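Local coordinates for acyl-CoA dehydrogenase domain protein Tcur3483 (PDB 6WY9) that binds an FAD cofactor, held here as the dihydroflavin, and probably oxidises a CH-CH group of its substrate, as acyl-CoA dehydrogenases do, at residues W188-T193 with K201-I206; I205-T210 with V240-G245. All blocks are in the same frame, centred on the assembly; numbering follows the deposited sequence.

How the contacts relate
The two contacts are successive seams of one mixed four-stranded sheet in the beta domain of the acyl-CoA dehydrogenase fold. Contact 1 pairs strands 186-192 and 203-209, consecutive along the chain, as a beta hairpin; contact 2 adds the short strand 243-244 to the far edge of 203-209, after the chain has made strands 215-221 and 227-239 of the second sheet. The central strand 203-209 serves both, Ile205 and Ile206 belonging to each, and the contact centres lie about 9 Å apart. Trp188 also packs directly on Val244. Strand 142-145, beyond 186-192, and the loop after it carry FAD-binding residues; the two seams are thus probably part of the framework behind the cofactor site.

Contact 1: residues W188-T193 with K201-I206; sequences WLACRT and KGISII
Ile205 lays its CG2 methyl over one face of the Trp188 indole, a CH-pi contact 3.6 Å from the centroid of the six-membered ring and only 10° off its normal. With CG anti to the backbone N (chi1 171°), the tryptophan swings its ring beneath this methyl, while NE1 hydrogen-bonds to the hydroxyl of FAD-binding Tyr146. Were the indole cut back to an alanine, the Tyr146 hydroxyl would probably lose its N-H partner and the Ile205 methyl the broad surface it rests on. The Arg192 guanidinium takes Ile203 CG1 over one face, 3.7 Å from NH2; bends at chi2 and chi3 turn the group back so that NH1 reaches the carbonyls of Ala156 and Leu158.

Between these ends the antiparallel hairpin is stitched by backbone bonds, Cys191 N to Ser204 O (2.8 Å) being nearly straight at 169°. On the face away from the indole, Cys191 SG meets Ile206 CD1 at 4.1 Å, and Ser204 OG donates to Thr193 OG1 over 2.7 Å. Asn248 bonds to both hydroxyls, so small polar residues suit this end. The chemistry implies apolar packing of Trp188, Ala190, Ile203 and Ile205 on helix 250-260, and a local polar patch beside apolar Leu189, Cys191 and Ile206.

Contact 2: residues I205-T210 with V240-G245; sequences IIIVPT and VSEVVG
Ile207 and Glu242 meet through both backbone and side chain. The backbone bonds come first: Ile207 N donates to Glu242 O over 3.0 Å in a nearly straight bond (171°), and Val244 N returns one to Ile205 O at the same length, bent to 158°. Between them the CA of Ile206 and of Val243 each turn a hydrogen toward a carbonyl across the gap, Ile206 CA lying 3.5 Å from Glu242 O.

Apolar contacts fill both faces. With Ile206, Val243 makes the non-hydrogen-bonded antiparallel pair: its CG2 lies 4.0 Å from Ile206 CG1, and both side chains lean on Phe169 of strand 168-176. On the other face Val244 CG2 touches Ile207 CG1 at 3.8 Å and Ile205 CG2 at 4.0 Å. This methyl, anti to the carbonyl carbon of Val244, is the branch turned to the isoleucines and meets both. Branched residues suit such places because their two arms, starting at CB, cover the strand beside them.

In the fold, 243-244 is a short, weakly bonded edge strand of the four-stranded sheet, entered from a 3-10 turn at 240-242. This turn, closed by Val243 N on Val240 O, delivers the chain to the side of 203-209, and helix 250-260 covers Val244 and Ile205 through Leu253.

The polar side chain is that of Glu242, which crosses Ile207 at about a right angle. Its chain is bent at chi2 (-65°), bringing OE2 to 3.6 Å from Ile207 CB, a van der Waals contact of a carboxylate oxygen with a branched carbon. Lys130 and Tyr131 of helix 125-136 lie close by, Lys130 touching Glu242 and Tyr131 packing on Ile207. The Ile207 and Val244 carbonyl oxygens are buried here with no hydrogen-bond partner in the model.

Contact 1: residues W188-T193 with K201-I206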
loop_
_atom_site.group_PDB
_atom_site.type_symbol
_atom_site.label_atom_id
_atom_site.label_comp_id
_atom_site.label_asym_id
_atom_site.label_seq_id
_atom_site.Cartn_x
_atom_site.Cartn_y
_atom_site.Cartn_z
ATOM N N TRP A 188 37.041 2.529 -11.531
ATOM C CA TRP A 188 37.237 2.100 -10.149
ATOM C C TRP A 188 36.785 0.645 -10.103
ATOM O O TRP A 188 35.593 0.365 -10.020
ATOM C CB TRP A 188 36.426 3.001 -9.240
ATOM C CG TRP A 188 36.289 2.672 -7.822
ATOM C CD1 TRP A 188 35.321 1.904 -7.252
ATOM C CD2 TRP A 188 37.066 3.220 -6.742
ATOM N NE1 TRP A 188 35.456 1.921 -5.875
ATOM C CE2 TRP A 188 36.528 2.711 -5.541
ATOM C CE3 TRP A 188 38.173 4.075 -6.682
ATOM C CZ2 TRP A 188 37.066 3.017 -4.291
ATOM C CZ3 TRP A 188 38.702 4.386 -5.442
ATOM C CH2 TRP A 188 38.150 3.855 -4.263
ATOM N N LEU A 189 37.738 -0.291 -10.197
ATOM C CA LEU A 189 37.424 -1.670 -10.570
ATOM C C LEU A 189 37.590 -2.623 -9.389
ATOM O O LEU A 189 38.689 -2.747 -8.828
ATOM C CB LEU A 189 38.284 -2.130 -11.744
ATOM C CG LEU A 189 37.904 -3.492 -12.327
ATOM C CD1 LEU A 189 36.564 -3.403 -13.073
ATOM C CD2 LEU A 189 39.022 -3.980 -13.242
ATOM N N ALA A 190 36.496 -3.330 -9.051
ATOM C CA ALA A 190 36.500 -4.355 -8.015
ATOM C C ALA A 190 36.904 -5.688 -8.636
ATOM O O ALA A 190 36.226 -6.170 -9.543
ATOM C CB ALA A 190 35.127 -4.454 -7.357
ATOM N N CYS A 191 38.021 -6.269 -8.157
ATOM C CA CYS A 191 38.606 -7.488 -8.709
ATOM C C CYS A 191 38.846 -8.517 -7.611
ATOM O O CYS A 191 39.134 -8.172 -6.460
ATOM C CB CYS A 191 39.983 -7.245 -9.393
ATOM S SG CYS A 191 40.105 -5.955 -10.642
ATOM N N ARG A 192 38.789 -9.789 -8.004
ATOM C CA ARG A 192 39.211 -10.917 -7.163
ATOM C C ARG A 192 40.732 -11.063 -7.209
ATOM O O ARG A 192 41.303 -11.439 -8.240
ATOM C CB ARG A 192 38.539 -12.205 -7.628
ATOM C CG ARG A 192 39.001 -13.490 -6.890
ATOM C CD ARG A 192 38.257 -13.671 -5.575
ATOM N NE ARG A 192 36.860 -13.283 -5.734
ATOM C CZ ARG A 192 36.038 -12.920 -4.748
ATOM N NH1 ARG A 192 34.803 -12.534 -5.037
ATOM N NH2 ARG A 192 36.443 -12.914 -3.480
ATOM N N THR A 193 41.398 -10.776 -6.090
ATOM C CA THR A 193 42.849 -10.925 -6.004
ATOM C C THR A 193 43.291 -12.179 -5.244
ATOM O O THR A 193 44.451 -12.612 -5.379
ATOM C CB THR A 193 43.462 -9.660 -5.358
ATOM O OG1 THR A 193 42.695 -9.258 -4.212
ATOM C CG2 THR A 193 43.454 -8.484 -6.348
ATOM N N LYS A 201 36.874 -11.295 1.565
ATOM C CA LYS A 201 38.270 -11.006 1.881
ATOM C C LYS A 201 39.205 -11.298 0.709
ATOM O O LYS A 201 40.421 -11.371 0.899
ATOM C CB LYS A 201 38.698 -11.778 3.134
ATOM C CG LYS A 201 37.579 -11.858 4.172
ATOM C CD LYS A 201 38.004 -11.580 5.600
ATOM C CE LYS A 201 38.804 -12.726 6.173
ATOM N NZ LYS A 201 38.657 -12.920 7.660
ATOM N N GLY A 202 38.658 -11.460 -0.500
ATOM C CA GLY A 202 39.452 -11.788 -1.670
ATOM C C GLY A 202 39.457 -10.705 -2.736
ATOM O O GLY A 202 39.934 -10.922 -3.852
ATOM N N ILE A 203 38.972 -9.513 -2.390
ATOM C CA ILE A 203 38.655 -8.465 -3.358
ATOM C C ILE A 203 39.602 -7.293 -3.166
ATOM O O ILE A 203 39.938 -6.936 -2.031
ATOM C CB ILE A 203 37.195 -8.025 -3.187
ATOM C CG1 ILE A 203 36.272 -9.187 -3.530
ATOM C CG2 ILE A 203 36.860 -6.793 -4.068
ATOM C CD1 ILE A 203 34.854 -8.965 -3.042
ATOM N N SER A 204 40.025 -6.691 -4.271
ATOM C CA SER A 204 40.717 -5.411 -4.219
ATOM C C SER A 204 40.081 -4.431 -5.201
ATOM O O SER A 204 39.455 -4.824 -6.192
ATOM C CB SER A 204 42.211 -5.580 -4.520
ATOM O OG SER A 204 42.774 -6.593 -3.703
ATOM N N ILE A 205 40.211 -3.149 -4.884
ATOM C CA ILE A 205 39.884 -2.061 -5.799
ATOM C C ILE A 205 41.144 -1.695 -6.580
ATOM O O ILE A 205 42.204 -1.449 -5.985
ATOM C CB ILE A 205 39.331 -0.858 -5.010
ATOM C CG1 ILE A 205 37.961 -1.214 -4.413
ATOM C CG2 ILE A 205 39.296 0.427 -5.861
ATOM C CD1 ILE A 205 36.851 -1.459 -5.440
ATOM N N ILE A 206 41.050 -1.688 -7.912
ATOM C CA ILE A 206 42.169 -1.294 -8.771
ATOM C C ILE A 206 41.715 -0.231 -9.775
ATOM O O ILE A 206 40.651 -0.363 -10.397
ATOM C CB ILE A 206 42.776 -2.496 -9.526
ATOM C CG1 ILE A 206 43.012 -3.665 -8.571
ATOM C CG2 ILE A 206 44.078 -2.066 -10.197
ATOM C CD1 ILE A 206 43.770 -4.891 -9.202
#

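Contact 2: residues I205-T210 with V240-G245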
loop_
_atom_site.group_PDB
_atom_site.type_symbol
_atom_site.label_atom_id
_atom_site.label_comp_id
_atom_site.label_asym_id
_atom_site.label_seq_id
_atom_site.Cartn_x
_atom_site.Cartn_y
_atom_site.Cartn_z
ATOM N N ILE A 205 40.211 -3.149 -4.884
ATOM C CA ILE A 205 39.884 -2.061 -5.799
ATOM C C ILE A 205 41.144 -1.695 -6.580
ATOM O O ILE A 205 42.204 -1.449 -5.985
ATOM C CB ILE A 205 39.331 -0.858 -5.010
ATOM C CG1 ILE A 205 37.961 -1.214 -4.413
ATOM C CG2 ILE A 205 39.296 0.427 -5.861
ATOM C CD1 ILE A 205 36.851 -1.459 -5.440
ATOM N N ILE A 206 41.050 -1.688 -7.912
ATOM C CA ILE A 206 42.169 -1.294 -8.771
ATOM C C ILE A 206 41.715 -0.231 -9.775
ATOM O O ILE A 206 40.651 -0.363 -10.397
ATOM C CB ILE A 206 42.776 -2.496 -9.526
ATOM C CG1 ILE A 206 43.012 -3.665 -8.571
ATOM C CG2 ILE A 206 44.078 -2.066 -10.197
ATOM C CD1 ILE A 206 43.770 -4.891 -9.202
ATOM N N ILE A 207 42.533 0.811 -9.956
ATOM C CA ILE A 207 42.210 1.862 -10.922
ATOM C C ILE A 207 42.782 1.472 -12.279
ATOM O O ILE A 207 43.992 1.257 -12.421
ATOM C CB ILE A 207 42.726 3.241 -10.475
ATOM C CG1 ILE A 207 42.168 3.606 -9.091
ATOM C CG2 ILE A 207 42.363 4.347 -11.528
ATOM C CD1 ILE A 207 42.683 4.956 -8.567
ATOM N N VAL A 208 41.914 1.384 -13.275
ATOM C CA VAL A 208 42.283 0.962 -14.617
ATOM C C VAL A 208 42.063 2.133 -15.566
ATOM O O VAL A 208 40.938 2.632 -15.677
ATOM C CB VAL A 208 41.471 -0.256 -15.076
ATOM C CG1 VAL A 208 41.901 -0.653 -16.494
ATOM C CG2 VAL A 208 41.625 -1.404 -14.080
ATOM N N PRO A 209 43.084 2.586 -16.293
ATOM C CA PRO A 209 42.864 3.638 -17.294
ATOM C C PRO A 209 42.025 3.114 -18.456
ATOM O O PRO A 209 42.177 1.966 -18.889
ATOM C CB PRO A 209 44.286 4.003 -17.736
ATOM C CG PRO A 209 45.045 2.738 -17.546
ATOM C CD PRO A 209 44.467 2.079 -16.315
ATOM N N THR A 210 41.116 3.963 -18.951
ATOM C CA THR A 210 40.221 3.539 -20.017
ATOM C C THR A 210 40.910 3.509 -21.368
ATOM O O THR A 210 40.308 3.037 -22.337
ATOM C CB THR A 210 38.960 4.435 -20.083
ATOM O OG1 THR A 210 39.307 5.836 -20.156
ATOM C CG2 THR A 210 38.094 4.186 -18.871
ATOM N N VAL A 240 51.072 -2.342 -9.821
ATOM C CA VAL A 240 50.545 -2.715 -8.509
ATOM C C VAL A 240 50.287 -1.499 -7.622
ATOM O O VAL A 240 49.440 -1.567 -6.724
ATOM C CB VAL A 240 51.490 -3.728 -7.811
ATOM C CG1 VAL A 240 51.325 -3.697 -6.294
ATOM C CG2 VAL A 240 51.216 -5.138 -8.316
ATOM N N SER A 241 50.965 -0.373 -7.864
ATOM C CA SER A 241 50.675 0.838 -7.099
ATOM C C SER A 241 49.261 1.390 -7.346
ATOM O O SER A 241 48.816 2.275 -6.602
ATOM C CB SER A 241 51.696 1.910 -7.433
ATOM O OG SER A 241 51.744 2.074 -8.832
ATOM N N GLU A 242 48.567 0.936 -8.383
ATOM C CA GLU A 242 47.210 1.383 -8.687
ATOM C C GLU A 242 46.126 0.632 -7.890
ATOM O O GLU A 242 44.935 0.814 -8.160
ATOM C CB GLU A 242 46.945 1.244 -10.190
ATOM C CG GLU A 242 47.783 2.165 -11.044
ATOM C CD GLU A 242 47.461 3.624 -10.792
ATOM O OE1 GLU A 242 48.379 4.437 -10.563
ATOM O OE2 GLU A 242 46.264 3.954 -10.816
ATOM N N VAL A 243 46.506 -0.192 -6.919
ATOM C CA VAL A 243 45.557 -0.766 -5.971
ATOM C C VAL A 243 45.271 0.262 -4.886
ATOM O O VAL A 243 46.197 0.793 -4.263
ATOM C CB VAL A 243 46.124 -2.056 -5.351
ATOM C CG1 VAL A 243 45.218 -2.540 -4.200
ATOM C CG2 VAL A 243 46.303 -3.129 -6.417
ATOM N N VAL A 244 44.007 0.539 -4.635
ATOM C CA VAL A 244 43.654 1.486 -3.587
ATOM C C VAL A 244 43.442 0.714 -2.293
ATOM O O VAL A 244 42.690 -0.259 -2.262
ATOM C CB VAL A 244 42.397 2.289 -3.961
ATOM C CG1 VAL A 244 42.244 3.474 -3.021
ATOM C CG2 VAL A 244 42.467 2.742 -5.403
ATOM N N GLY A 245 44.057 1.171 -1.208
ATOM C CA GLY A 245 43.898 0.452 0.040
ATOM C C GLY A 245 44.860 -0.725 0.067
ATOM O O GLY A 245 45.877 -0.725 -0.623
#